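Local coordinates for protein probable adenylyl-sulfate kinase (Aeropyrum pernix, PDB 2YVU) that catalyses the ATP-dependent 3'-phosphorylation of adenosine 5'-phosphosulfate, the second step in the activation of sulfate and its reduction to sulfite, at residues T55-A60 with L68-R73; K72-I77 with C90-P95; M102-V107 with F114-V119; P159-D164 with Y178-A183. All blocks are in the same frame, centred on the assembly; numbering follows the deposited sequence.

Contact 1: residues T55-A60 with L68-R73; sequences TVSEGA and LRHLKR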
loop_
_atom_site.group_PDB
_atom_site.type_symbol
_atom_site.label_atom_id
_atom_site.label_comp_id
_atom_site.label_asym_id
_atom_site.label_seq_id
_atom_site.Cartn_x
_atom_site.Cartn_y
_atom_site.Cartn_z
ATOM N N THR A 55 7.780 4.701 -5.118
ATOM C CA THR A 55 6.716 5.053 -4.182
ATOM C C THR A 55 6.758 4.377 -2.815
ATOM O O THR A 55 7.272 4.934 -1.860
ATOM C CB THR A 55 5.322 4.786 -4.811
ATOM O OG1 THR A 55 5.174 3.375 -5.056
ATOM C CG2 THR A 55 5.160 5.581 -6.127
ATOM N N VAL A 56 6.225 3.165 -2.729
ATOM C CA VAL A 56 6.154 2.458 -1.454
ATOM C C VAL A 56 7.413 1.736 -1.010
ATOM O O VAL A 56 7.594 1.451 0.170
ATOM C CB VAL A 56 4.960 1.459 -1.467
ATOM C CG1 VAL A 56 3.665 2.226 -1.736
ATOM C CG2 VAL A 56 5.163 0.394 -2.535
ATOM N N SER A 57 8.297 1.451 -1.955
ATOM C CA SER A 57 9.534 0.761 -1.639
ATOM C C SER A 57 10.690 1.541 -2.263
ATOM O O SER A 57 11.671 0.961 -2.690
ATOM C CB SER A 57 9.492 -0.661 -2.210
ATOM O OG SER A 57 8.321 -1.334 -1.789
ATOM N N GLU A 58 10.567 2.863 -2.283
ATOM C CA GLU A 58 11.570 3.733 -2.900
ATOM C C GLU A 58 13.038 3.703 -2.478
ATOM O O GLU A 58 13.909 3.983 -3.304
ATOM C CB GLU A 58 11.105 5.188 -2.841
ATOM C CG GLU A 58 12.019 6.135 -3.609
ATOM C CD GLU A 58 11.500 7.559 -3.633
ATOM O OE1 GLU A 58 11.532 8.174 -4.721
ATOM O OE2 GLU A 58 11.066 8.062 -2.571
ATOM N N GLY A 59 13.351 3.389 -1.229
ATOM C CA GLY A 59 14.765 3.409 -0.868
ATOM C C GLY A 59 15.362 2.128 -0.322
ATOM O O GLY A 59 16.154 2.153 0.622
ATOM N N ALA A 60 15.005 1.000 -0.917
ATOM C CA ALA A 60 15.520 -0.273 -0.438
ATOM C C ALA A 60 16.723 -0.762 -1.234
ATOM O O ALA A 60 16.895 -0.430 -2.412
ATOM C CB ALA A 60 14.409 -1.328 -0.473
ATOM N N LEU A 68 12.464 -9.238 0.615
ATOM C CA LEU A 68 11.394 -9.855 1.391
ATOM C C LEU A 68 10.544 -8.793 2.070
ATOM O O LEU A 68 9.311 -8.840 2.010
ATOM C CB LEU A 68 11.966 -10.783 2.471
ATOM C CG LEU A 68 11.930 -12.296 2.254
ATOM C CD1 LEU A 68 12.452 -12.987 3.515
ATOM C CD2 LEU A 68 10.504 -12.754 1.950
ATOM N N ARG A 69 11.200 -7.854 2.746
ATOM C CA ARG A 69 10.466 -6.781 3.423
ATOM C C ARG A 69 9.522 -6.129 2.427
ATOM O O ARG A 69 8.386 -5.790 2.740
ATOM C CB ARG A 69 11.419 -5.703 3.938
ATOM C CG ARG A 69 11.747 -5.797 5.404
ATOM C CD ARG A 69 12.483 -4.550 5.883
ATOM N NE ARG A 69 12.614 -4.546 7.335
ATOM C CZ ARG A 69 13.307 -5.443 8.029
ATOM N NH1 ARG A 69 13.943 -6.426 7.405
ATOM N NH2 ARG A 69 13.363 -5.362 9.352
ATOM N N HIS A 70 10.033 -5.961 1.216
ATOM C CA HIS A 70 9.312 -5.329 0.120
ATOM C C HIS A 70 8.105 -6.144 -0.303
ATOM O O HIS A 70 6.998 -5.616 -0.401
ATOM C CB HIS A 70 10.311 -5.133 -1.016
ATOM C CG HIS A 70 9.704 -4.988 -2.367
ATOM N ND1 HIS A 70 8.959 -3.889 -2.739
ATOM C CD2 HIS A 70 9.811 -5.763 -3.471
ATOM C CE1 HIS A 70 8.640 -3.991 -4.016
ATOM N NE2 HIS A 70 9.145 -5.120 -4.484
ATOM N N LEU A 71 8.316 -7.436 -0.524
ATOM C CA LEU A 71 7.249 -8.329 -0.940
ATOM C C LEU A 71 6.155 -8.467 0.115
ATOM O O LEU A 71 4.967 -8.543 -0.211
ATOM C CB LEU A 71 7.836 -9.703 -1.296
ATOM C CG LEU A 71 8.743 -9.662 -2.541
ATOM C CD1 LEU A 71 9.395 -11.027 -2.771
ATOM C CD2 LEU A 71 7.919 -9.255 -3.779
ATOM N N LYS A 72 6.545 -8.514 1.380
ATOM C CA LYS A 72 5.564 -8.616 2.449
ATOM C C LYS A 72 4.732 -7.325 2.424
ATOM O O LYS A 72 3.529 -7.324 2.647
ATOM C CB LYS A 72 6.269 -8.750 3.798
ATOM C CG LYS A 72 5.323 -8.627 4.986
ATOM C CD LYS A 72 6.063 -8.817 6.300
ATOM C CE LYS A 72 5.085 -8.884 7.474
ATOM N NZ LYS A 72 5.798 -9.061 8.785
ATOM N N ARG A 73 5.402 -6.219 2.153
ATOM C CA ARG A 73 4.743 -4.937 2.093
ATOM C C ARG A 73 3.737 -4.917 0.954
ATOM O O ARG A 73 2.617 -4.442 1.117
ATOM C CB ARG A 73 5.783 -3.848 1.896
ATOM C CG ARG A 73 5.194 -2.497 1.756
ATOM C CD ARG A 73 6.222 -1.503 2.183
ATOM N NE ARG A 73 7.319 -1.508 1.261
ATOM C CZ ARG A 73 8.595 -1.477 1.614
ATOM N NH1 ARG A 73 8.957 -1.441 2.894
ATOM N NH2 ARG A 73 9.504 -1.481 0.667
#
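Two torsions bring Arg73 alongside Ser57: CG lies anti to the backbone nitrogen (chi1 177°), and a bend at chi3 (67°) folds the guanidinium back along helix 64-82. In this P-loop kinase fold the loop that follows helix 49-53 thereby meets the next helix, and the polar part of the contact converges on one hydroxyl, that of Ser57. Arg73 grips Ser57 OG side-on with two nitrogens. NH2 makes the shorter and straighter bond, at 2.7 Å, whereas NE reaches OG at 3.2 Å, and the oxygen sits in the guanidinium plane for both. One helical turn earlier, His70 adds a third bond, with ND1 2.8 Å from Ser57 OG, which it meets at the ring edge and in the ring plane. Three bonds on one oxygen should fix the rotation of the serine hydroxyl. A leucine in place of Arg73 would probably remove two of these three bonds, leaving the hydroxyl with His70 ND1 and freer to turn. The neighbouring subunit takes part as well, since its Arg73 NH1 is hydrogen-bonded to Val56 O. Within the subunit that same carbonyl oxygen, Val56 O, lies 3.0 Å above one face of the Arg73 guanidinium, with His70 CA over the opposite face.

Contact 2: residues K72-I77 with C90-P95; sequences KRIAWI and CSFVSP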
loop_
_atom_site.group_PDB
_atom_site.type_symbol
_atom_site.label_atom_id
_atom_site.label_comp_id
_atom_site.label_asym_id
_atom_site.label_seq_id
_atom_site.Cartn_x
_atom_site.Cartn_y
_atom_site.Cartn_z
ATOM N N LYS A 72 6.545 -8.514 1.380
ATOM C CA LYS A 72 5.564 -8.616 2.449
ATOM C C LYS A 72 4.732 -7.325 2.424
ATOM O O LYS A 72 3.529 -7.324 2.647
ATOM C CB LYS A 72 6.269 -8.750 3.798
ATOM C CG LYS A 72 5.323 -8.627 4.986
ATOM C CD LYS A 72 6.063 -8.817 6.300
ATOM C CE LYS A 72 5.085 -8.884 7.474
ATOM N NZ LYS A 72 5.798 -9.061 8.785
ATOM N N ARG A 73 5.402 -6.219 2.153
ATOM C CA ARG A 73 4.743 -4.937 2.093
ATOM C C ARG A 73 3.737 -4.917 0.954
ATOM O O ARG A 73 2.617 -4.442 1.117
ATOM C CB ARG A 73 5.783 -3.848 1.896
ATOM C CG ARG A 73 5.194 -2.497 1.756
ATOM C CD ARG A 73 6.222 -1.503 2.183
ATOM N NE ARG A 73 7.319 -1.508 1.261
ATOM C CZ ARG A 73 8.595 -1.477 1.614
ATOM N NH1 ARG A 73 8.957 -1.441 2.894
ATOM N NH2 ARG A 73 9.504 -1.481 0.667
ATOM N N ILE A 74 4.143 -5.432 -0.201
ATOM C CA ILE A 74 3.247 -5.481 -1.349
ATOM C C ILE A 74 2.041 -6.352 -1.032
ATOM O O ILE A 74 0.922 -6.019 -1.393
ATOM C CB ILE A 74 3.952 -6.055 -2.597
ATOM C CG1 ILE A 74 5.021 -5.066 -3.087
ATOM C CG2 ILE A 74 2.925 -6.320 -3.698
ATOM C CD1 ILE A 74 4.487 -3.647 -3.312
ATOM N N ALA A 75 2.286 -7.476 -0.355
ATOM C CA ALA A 75 1.224 -8.404 0.019
ATOM C C ALA A 75 0.166 -7.700 0.894
ATOM O O ALA A 75 -1.029 -7.941 0.793
ATOM C CB ALA A 75 1.829 -9.574 0.783
ATOM N N TRP A 76 0.609 -6.821 1.763
ATOM C CA TRP A 76 -0.357 -6.144 2.605
ATOM C C TRP A 76 -1.178 -5.115 1.862
ATOM O O TRP A 76 -2.388 -5.012 2.087
ATOM C CB TRP A 76 0.347 -5.521 3.786
ATOM C CG TRP A 76 0.399 -6.503 4.908
ATOM C CD1 TRP A 76 1.443 -7.309 5.260
ATOM C CD2 TRP A 76 -0.674 -6.816 5.798
ATOM N NE1 TRP A 76 1.085 -8.102 6.320
ATOM C CE2 TRP A 76 -0.210 -7.818 6.672
ATOM C CE3 TRP A 76 -1.987 -6.341 5.938
ATOM C CZ2 TRP A 76 -1.014 -8.359 7.684
ATOM C CZ3 TRP A 76 -2.789 -6.879 6.947
ATOM C CH2 TRP A 76 -2.295 -7.877 7.806
ATOM N N ILE A 77 -0.521 -4.371 0.969
ATOM C CA ILE A 77 -1.185 -3.350 0.169
ATOM C C ILE A 77 -2.207 -4.064 -0.712
ATOM O O ILE A 77 -3.330 -3.604 -0.881
ATOM C CB ILE A 77 -0.178 -2.605 -0.720
ATOM C CG1 ILE A 77 0.826 -1.847 0.162
ATOM C CG2 ILE A 77 -0.906 -1.699 -1.700
ATOM C CD1 ILE A 77 2.003 -1.173 -0.606
ATOM N N CYS A 90 -0.605 -8.136 -9.724
ATOM C CA CYS A 90 0.777 -7.887 -9.329
ATOM C C CYS A 90 1.832 -8.481 -10.252
ATOM O O CYS A 90 1.728 -9.631 -10.671
ATOM C CB CYS A 90 1.023 -8.425 -7.916
ATOM S SG CYS A 90 0.046 -7.693 -6.639
ATOM N N SER A 91 2.863 -7.692 -10.539
ATOM C CA SER A 91 3.961 -8.133 -11.388
ATOM C C SER A 91 5.260 -7.740 -10.716
ATOM O O SER A 91 5.704 -6.586 -10.804
ATOM C CB SER A 91 3.910 -7.468 -12.760
ATOM O OG SER A 91 5.036 -7.904 -13.497
ATOM N N PHE A 92 5.876 -8.694 -10.036
ATOM C CA PHE A 92 7.101 -8.390 -9.329
ATOM C C PHE A 92 8.213 -9.392 -9.538
ATOM O O PHE A 92 7.997 -10.474 -10.071
ATOM C CB PHE A 92 6.823 -8.288 -7.828
ATOM C CG PHE A 92 6.065 -7.068 -7.445
ATOM C CD1 PHE A 92 4.680 -7.093 -7.372
ATOM C CD2 PHE A 92 6.739 -5.870 -7.209
ATOM C CE1 PHE A 92 3.961 -5.937 -7.064
ATOM C CE2 PHE A 92 6.030 -4.704 -6.902
ATOM C CZ PHE A 92 4.637 -4.737 -6.826
ATOM N N VAL A 93 9.411 -9.000 -9.111
ATOM C CA VAL A 93 10.567 -9.873 -9.180
ATOM C C VAL A 93 10.523 -10.620 -7.839
ATOM O O VAL A 93 10.819 -10.054 -6.777
ATOM C CB VAL A 93 11.878 -9.062 -9.326
ATOM C CG1 VAL A 93 11.974 -8.029 -8.234
ATOM C CG2 VAL A 93 13.082 -9.988 -9.284
ATOM N N SER A 94 10.094 -11.877 -7.898
ATOM C CA SER A 94 9.975 -12.715 -6.710
ATOM C C SER A 94 10.360 -14.145 -7.112
ATOM O O SER A 94 9.523 -15.042 -7.152
ATOM C CB SER A 94 8.527 -12.642 -6.216
ATOM O OG SER A 94 7.596 -12.849 -7.281
ATOM N N PRO A 95 11.649 -14.368 -7.408
ATOM C CA PRO A 95 12.153 -15.677 -7.827
ATOM C C PRO A 95 12.067 -16.825 -6.833
ATOM O O PRO A 95 12.021 -17.982 -7.244
ATOM C CB PRO A 95 13.597 -15.373 -8.235
ATOM C CG PRO A 95 13.982 -14.312 -7.284
ATOM C CD PRO A 95 12.758 -13.406 -7.272
#
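The backbones of helix 64-82 and the end of strand 87-91 come nearest at Ile74 and Cys90, whose CA atoms are 8.7 Å apart, a gap bridged entirely by side chains. Ile74 points from the helix toward the sheet, while Phe92 comes to meet it from the opposite direction. All three outer carbons of the isoleucine engage the ring. CG1 stands over one face, 4.2 Å from the Phe92 centroid and 26° off the ring normal, in a CH-pi contact. The CG2 branch, held anti to the backbone nitrogen, comes down on Phe92 CE1 at 3.5 Å, and CD1 approaches CZ of the same ring at 3.7 Å. Two residues before Phe92, Cys90 SG touches Ile74 CG2 more loosely at 4.3 Å, and Cys90 CB lies at the ring edge, in its plane. Helix 64-82 forms the connection of a beta-alpha-beta crossover between the adjacent parallel strands 44-48 and 87-91, and Leu47 of the former also packs against Phe92. Beyond the ring the chain runs on to Ser94, the probable phosphoserine site by similarity. The contact is buried and apolar, and with no polar bond between the two segments the fit here probably rests on van der Waals and CH-pi packing.

Contact 3: residues M102-V107 with F114-V119; sequences MVRRIV and FLEIYV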
loop_
_atom_site.group_PDB
_atom_site.type_symbol
_atom_site.label_atom_id
_atom_site.label_comp_id
_atom_site.label_asym_id
_atom_site.label_seq_id
_atom_site.Cartn_x
_atom_site.Cartn_y
_atom_site.Cartn_z
ATOM N N MET A 102 4.992 -16.782 1.298
ATOM C CA MET A 102 4.761 -15.811 2.363
ATOM C C MET A 102 3.755 -14.743 1.865
ATOM O O MET A 102 2.873 -14.303 2.601
ATOM C CB MET A 102 6.101 -15.181 2.745
ATOM C CG MET A 102 6.023 -14.070 3.755
ATOM S SD MET A 102 5.686 -12.486 2.975
ATOM C CE MET A 102 7.338 -12.035 2.356
ATOM N N VAL A 103 3.878 -14.340 0.602
ATOM C CA VAL A 103 2.947 -13.356 0.041
ATOM C C VAL A 103 1.552 -13.992 -0.012
ATOM O O VAL A 103 0.578 -13.397 0.445
ATOM C CB VAL A 103 3.361 -12.931 -1.372
ATOM C CG1 VAL A 103 2.247 -12.107 -2.012
ATOM C CG2 VAL A 103 4.646 -12.109 -1.306
ATOM N N ARG A 104 1.470 -15.210 -0.550
ATOM C CA ARG A 104 0.202 -15.941 -0.634
ATOM C C ARG A 104 -0.493 -16.028 0.715
ATOM O O ARG A 104 -1.709 -15.802 0.806
ATOM C CB ARG A 104 0.429 -17.376 -1.132
ATOM C CG ARG A 104 -0.820 -18.270 -1.051
ATOM C CD ARG A 104 -0.557 -19.743 -1.512
ATOM N NE ARG A 104 -0.241 -19.870 -2.941
ATOM C CZ ARG A 104 -1.140 -19.820 -3.928
ATOM N NH1 ARG A 104 -2.433 -19.641 -3.666
ATOM N NH2 ARG A 104 -0.755 -19.986 -5.184
ATOM N N ARG A 105 0.275 -16.384 1.749
ATOM C CA ARG A 105 -0.251 -16.529 3.107
ATOM C C ARG A 105 -0.950 -15.273 3.602
ATOM O O ARG A 105 -2.045 -15.325 4.165
ATOM C CB ARG A 105 0.867 -16.865 4.105
ATOM C CG ARG A 105 1.411 -18.280 4.024
ATOM C CD ARG A 105 2.077 -18.712 5.351
ATOM N NE ARG A 105 3.184 -17.846 5.774
ATOM C CZ ARG A 105 4.423 -17.899 5.285
ATOM N NH1 ARG A 105 4.737 -18.785 4.347
ATOM N NH2 ARG A 105 5.349 -17.062 5.739
ATOM N N ILE A 106 -0.283 -14.142 3.427
ATOM C CA ILE A 106 -0.836 -12.879 3.860
ATOM C C ILE A 106 -2.156 -12.617 3.171
ATOM O O ILE A 106 -3.131 -12.235 3.822
ATOM C CB ILE A 106 0.159 -11.745 3.591
ATOM C CG1 ILE A 106 1.325 -11.883 4.581
ATOM C CG2 ILE A 106 -0.545 -10.391 3.673
ATOM C CD1 ILE A 106 2.553 -11.033 4.271
ATOM N N VAL A 107 -2.215 -12.860 1.867
ATOM C CA VAL A 107 -3.467 -12.623 1.121
ATOM C C VAL A 107 -4.591 -13.613 1.509
ATOM O O VAL A 107 -5.746 -13.208 1.762
ATOM C CB VAL A 107 -3.206 -12.692 -0.418
ATOM C CG1 VAL A 107 -4.507 -12.557 -1.200
ATOM C CG2 VAL A 107 -2.218 -11.543 -0.828
ATOM N N PHE A 114 -5.880 -16.030 -4.095
ATOM C CA PHE A 114 -4.557 -15.627 -4.559
ATOM C C PHE A 114 -4.184 -16.514 -5.737
ATOM O O PHE A 114 -3.914 -17.704 -5.568
ATOM C CB PHE A 114 -3.537 -15.764 -3.420
ATOM C CG PHE A 114 -2.138 -15.312 -3.786
ATOM C CD1 PHE A 114 -1.197 -16.219 -4.280
ATOM C CD2 PHE A 114 -1.753 -13.986 -3.606
ATOM C CE1 PHE A 114 0.105 -15.813 -4.577
ATOM C CE2 PHE A 114 -0.449 -13.560 -3.902
ATOM C CZ PHE A 114 0.484 -14.473 -4.386
ATOM N N LEU A 115 -4.173 -15.932 -6.931
ATOM C CA LEU A 115 -3.854 -16.690 -8.138
ATOM C C LEU A 115 -2.409 -16.510 -8.579
ATOM O O LEU A 115 -2.033 -15.463 -9.108
ATOM C CB LEU A 115 -4.783 -16.276 -9.288
ATOM C CG LEU A 115 -6.274 -16.354 -8.970
ATOM C CD1 LEU A 115 -7.109 -15.790 -10.112
ATOM C CD2 LEU A 115 -6.622 -17.791 -8.694
ATOM N N GLU A 116 -1.600 -17.537 -8.366
ATOM C CA GLU A 116 -0.199 -17.495 -8.752
ATOM C C GLU A 116 -0.097 -17.923 -10.216
ATOM O O GLU A 116 -0.339 -19.081 -10.572
ATOM C CB GLU A 116 0.607 -18.415 -7.846
ATOM C CG GLU A 116 2.097 -18.429 -8.108
ATOM C CD GLU A 116 2.861 -19.054 -6.946
ATOM O OE1 GLU A 116 2.248 -19.804 -6.169
ATOM O OE2 GLU A 116 4.068 -18.799 -6.805
ATOM N N ILE A 117 0.244 -16.960 -11.058
ATOM C CA ILE A 117 0.345 -17.165 -12.497
ATOM C C ILE A 117 1.795 -17.241 -12.949
ATOM O O ILE A 117 2.550 -16.258 -12.855
ATOM C CB ILE A 117 -0.323 -15.991 -13.245
ATOM C CG1 ILE A 117 -1.711 -15.737 -12.646
ATOM C CG2 ILE A 117 -0.286 -16.235 -14.773
ATOM C CD1 ILE A 117 -2.697 -16.933 -12.736
ATOM N N TYR A 118 2.183 -18.396 -13.468
ATOM C CA TYR A 118 3.550 -18.559 -13.936
ATOM C C TYR A 118 3.696 -18.152 -15.400
ATOM O O TYR A 118 3.172 -18.814 -16.302
ATOM C CB TYR A 118 4.011 -20.012 -13.719
ATOM C CG TYR A 118 5.422 -20.320 -14.206
ATOM C CD1 TYR A 118 6.435 -19.362 -14.156
ATOM C CD2 TYR A 118 5.753 -21.591 -14.661
ATOM C CE1 TYR A 118 7.756 -19.666 -14.550
ATOM C CE2 TYR A 118 7.067 -21.906 -15.052
ATOM C CZ TYR A 118 8.058 -20.938 -14.994
ATOM O OH TYR A 118 9.347 -21.248 -15.402
ATOM N N VAL A 119 4.408 -17.045 -15.614
ATOM C CA VAL A 119 4.698 -16.512 -16.937
ATOM C C VAL A 119 6.030 -17.184 -17.291
ATOM O O VAL A 119 7.103 -16.787 -16.829
ATOM C CB VAL A 119 4.826 -14.978 -16.882
ATOM C CG1 VAL A 119 5.063 -14.407 -18.288
ATOM C CG2 VAL A 119 3.555 -14.394 -16.265
HETATM O O HOH W 1 2.729 -19.598 -3.427
#
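Val103 is the first residue of the helical segment to meet the strand, its CG1 branch resting on Phe114 CE2 at 3.6 Å. Arg104, next in line, works at two levels. Close to the backbone, its CA lies almost centrally over the Phe114 ring, 3.8 Å from the centroid, a CH-pi contact. Farther out, a bend at chi3 (-66°) carries the guanidinium past the ring so that Phe114 CD1 sits over the centre of one of its faces, the two planes standing 76° apart. Arg104 NH2 then forms a salt bridge with Glu116 OE1 at 3.2 Å, near the guanidinium plane and on the anti side of the carboxylate. A water joins the same pair a second time, 3.0 Å from Arg104 NE and 2.8 Å from Glu116 OE1. NH1 makes a weak bond to Phe114 O and a salt bridge to Glu108, while Glu116 OE2 pairs with Arg100. A methionine at Arg104 would probably leave Glu116 OE1 and the bridging water without their cationic mate. One turn on, Val107 CG2 meets Phe114 CD2 at 3.7 Å. Segment 102-107 thus runs nearly antiparallel to segment 114-119, as expected of a connecting helix in the alpha/beta P-loop fold, where this crossover passes from strand 87-91 over strand 14-19 to strand 114-120.

Contact 4: residues P159-D164 with Y178-A183; sequences PQLVLD and YSLVKA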
loop_
_atom_site.group_PDB
_atom_site.type_symbol
_atom_site.label_atom_id
_atom_site.label_comp_id
_atom_site.label_asym_id
_atom_site.label_seq_id
_atom_site.Cartn_x
_atom_site.Cartn_y
_atom_site.Cartn_z
ATOM N N PRO A 159 1.121 -23.679 -9.654
ATOM C CA PRO A 159 0.557 -22.378 -10.020
ATOM C C PRO A 159 -0.907 -22.519 -10.405
ATOM O O PRO A 159 -1.363 -23.596 -10.750
ATOM C CB PRO A 159 1.404 -21.971 -11.205
ATOM C CG PRO A 159 1.597 -23.282 -11.889
ATOM C CD PRO A 159 1.977 -24.193 -10.735
ATOM N N GLN A 160 -1.658 -21.438 -10.350
ATOM C CA GLN A 160 -3.046 -21.565 -10.739
ATOM C C GLN A 160 -3.149 -21.541 -12.255
ATOM O O GLN A 160 -4.188 -21.888 -12.826
ATOM C CB GLN A 160 -3.880 -20.462 -10.102
ATOM C CG GLN A 160 -4.270 -20.747 -8.659
ATOM C CD GLN A 160 -3.087 -21.049 -7.731
ATOM O OE1 GLN A 160 -2.897 -22.184 -7.307
ATOM N NE2 GLN A 160 -2.307 -20.032 -7.402
ATOM N N LEU A 161 -2.061 -21.170 -12.928
ATOM C CA LEU A 161 -2.109 -21.145 -14.385
ATOM C C LEU A 161 -0.701 -20.918 -14.912
ATOM O O LEU A 161 0.094 -20.250 -14.267
ATOM C CB LEU A 161 -3.030 -20.002 -14.855
ATOM C CG LEU A 161 -3.576 -19.996 -16.286
ATOM C CD1 LEU A 161 -4.641 -21.083 -16.380
ATOM C CD2 LEU A 161 -4.206 -18.632 -16.641
ATOM N N VAL A 162 -0.412 -21.450 -16.089
ATOM C CA VAL A 162 0.897 -21.290 -16.721
ATOM C C VAL A 162 0.707 -20.579 -18.049
ATOM O O VAL A 162 -0.113 -20.990 -18.865
ATOM C CB VAL A 162 1.569 -22.647 -17.017
ATOM C CG1 VAL A 162 2.889 -22.426 -17.765
ATOM C CG2 VAL A 162 1.802 -23.401 -15.714
ATOM N N LEU A 163 1.437 -19.491 -18.261
ATOM C CA LEU A 163 1.327 -18.772 -19.530
ATOM C C LEU A 163 2.656 -18.969 -20.262
ATOM O O LEU A 163 3.683 -18.373 -19.899
ATOM C CB LEU A 163 1.038 -17.270 -19.296
ATOM C CG LEU A 163 -0.283 -16.932 -18.571
ATOM C CD1 LEU A 163 -0.429 -15.431 -18.499
ATOM C CD2 LEU A 163 -1.500 -17.543 -19.284
ATOM N N ASP A 164 2.644 -19.827 -21.280
ATOM C CA ASP A 164 3.861 -20.098 -22.038
ATOM C C ASP A 164 4.085 -18.983 -23.047
ATOM O O ASP A 164 3.418 -18.936 -24.087
ATOM C CB ASP A 164 3.756 -21.437 -22.776
ATOM C CG ASP A 164 5.103 -21.891 -23.337
ATOM O OD1 ASP A 164 5.882 -21.029 -23.795
ATOM O OD2 ASP A 164 5.386 -23.106 -23.325
ATOM N N TYR A 178 -7.512 -14.053 -18.502
ATOM C CA TYR A 178 -8.788 -13.383 -18.327
ATOM C C TYR A 178 -9.892 -14.391 -18.029
ATOM O O TYR A 178 -10.761 -14.115 -17.217
ATOM C CB TYR A 178 -9.117 -12.572 -19.588
ATOM C CG TYR A 178 -10.539 -12.034 -19.638
ATOM C CD1 TYR A 178 -11.608 -12.864 -19.985
ATOM C CD2 TYR A 178 -10.812 -10.693 -19.348
ATOM C CE1 TYR A 178 -12.906 -12.380 -20.044
ATOM C CE2 TYR A 178 -12.119 -10.194 -19.404
ATOM C CZ TYR A 178 -13.154 -11.046 -19.753
ATOM O OH TYR A 178 -14.435 -10.579 -19.812
ATOM N N SER A 179 -9.864 -15.559 -18.672
ATOM C CA SER A 179 -10.903 -16.573 -18.431
ATOM C C SER A 179 -10.845 -17.117 -17.008
ATOM O O SER A 179 -11.887 -17.348 -16.389
ATOM C CB SER A 179 -10.773 -17.732 -19.421
ATOM O OG SER A 179 -11.058 -17.308 -20.744
ATOM N N LEU A 180 -9.631 -17.319 -16.489
ATOM C CA LEU A 180 -9.443 -17.819 -15.118
ATOM C C LEU A 180 -9.960 -16.739 -14.153
ATOM O O LEU A 180 -10.736 -17.023 -13.233
ATOM C CB LEU A 180 -7.948 -18.089 -14.828
ATOM C CG LEU A 180 -7.470 -19.082 -13.739
ATOM C CD1 LEU A 180 -6.223 -18.531 -13.012
ATOM C CD2 LEU A 180 -8.559 -19.343 -12.731
ATOM N N VAL A 181 -9.535 -15.497 -14.369
ATOM C CA VAL A 181 -9.969 -14.399 -13.504
ATOM C C VAL A 181 -11.499 -14.293 -13.477
ATOM O O VAL A 181 -12.106 -14.228 -12.409
ATOM C CB VAL A 181 -9.385 -13.039 -13.981
ATOM C CG1 VAL A 181 -10.130 -11.893 -13.320
ATOM C CG2 VAL A 181 -7.888 -12.955 -13.610
ATOM N N LYS A 182 -12.118 -14.268 -14.654
ATOM C CA LYS A 182 -13.573 -14.154 -14.719
ATOM C C LYS A 182 -14.254 -15.367 -14.092
ATOM O O LYS A 182 -15.340 -15.259 -13.533
ATOM C CB LYS A 182 -14.029 -13.986 -16.173
ATOM C CG LYS A 182 -13.578 -12.676 -16.796
ATOM C CD LYS A 182 -14.325 -11.459 -16.227
ATOM C CE LYS A 182 -15.789 -11.470 -16.680
ATOM N NZ LYS A 182 -16.467 -10.150 -16.543
ATOM N N ALA A 183 -13.605 -16.519 -14.169
ATOM C CA ALA A 183 -14.191 -17.716 -13.593
ATOM C C ALA A 183 -14.192 -17.613 -12.082
ATOM O O ALA A 183 -15.072 -18.147 -11.420
ATOM C CB ALA A 183 -13.415 -18.949 -14.032
#
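The flat group that meets Leu180 is a peptide: the carbonyl oxygen of Gln160 lies 3.9 Å from Leu180 CD1. The aromatic ring of the helical segment turns elsewhere, for Tyr178 points away from the strand and carries Lys182 CG over one face, 3.3 Å above the plane and offset toward the rim. Tyr178 OH and Lys182 NZ both reach the carboxylate of Glu40, the first by a hydrogen bond and the second by a salt bridge. What joins strand 161-164 to helix 170-184 here is a pair of leucines that reach toward each other, tip to tip. Leu161, with CG anti to its own nitrogen (chi1 -162°), sends CD2 to within 4.2 Å of Leu180 CD1, and its CB lies 4.0 Å from that same methyl. Leu180 CD1 is therefore the common point of the contact, approached by Gln160 O and CB and by Leu161. These are ordinary van der Waals distances, and the pairing is a modest one near the surface. Leu180 also touches Leu115 and Ile117, so the same leucine packs against strand 114-120 as well. Strand 161-164 is the outermost strand at one side of the parallel sheet, the last in its 2-3-1-4-5 order, an order familiar from P-loop kinases, and helix 170-184 packs against it.

Contacts 1 and 2 are consecutive on helix 64-82, sharing Lys72 and Arg73, with centres about 8 Å apart; they meet where His70 NE2 packs 3.7 Å from Phe92 CD2. Contact 3 lies about 9 Å from contact 2 between centres, joined by Ala75 CB against Val103 CG1 at 3.8 Å. Contact 4 attaches through the sheet, Tyr118 O to Leu163 N at 2.7 Å, and its helix covers the other sheet face. Ser94, the probable phosphoserine, belongs to contact 2, with the side chains of Val103 and His70 about 6 and 8 Å from its own. Contact 4 is remote from the annotated sites, its centre about 27 Å from that of contact 1; contacts 1 and 2 both reach the second subunit.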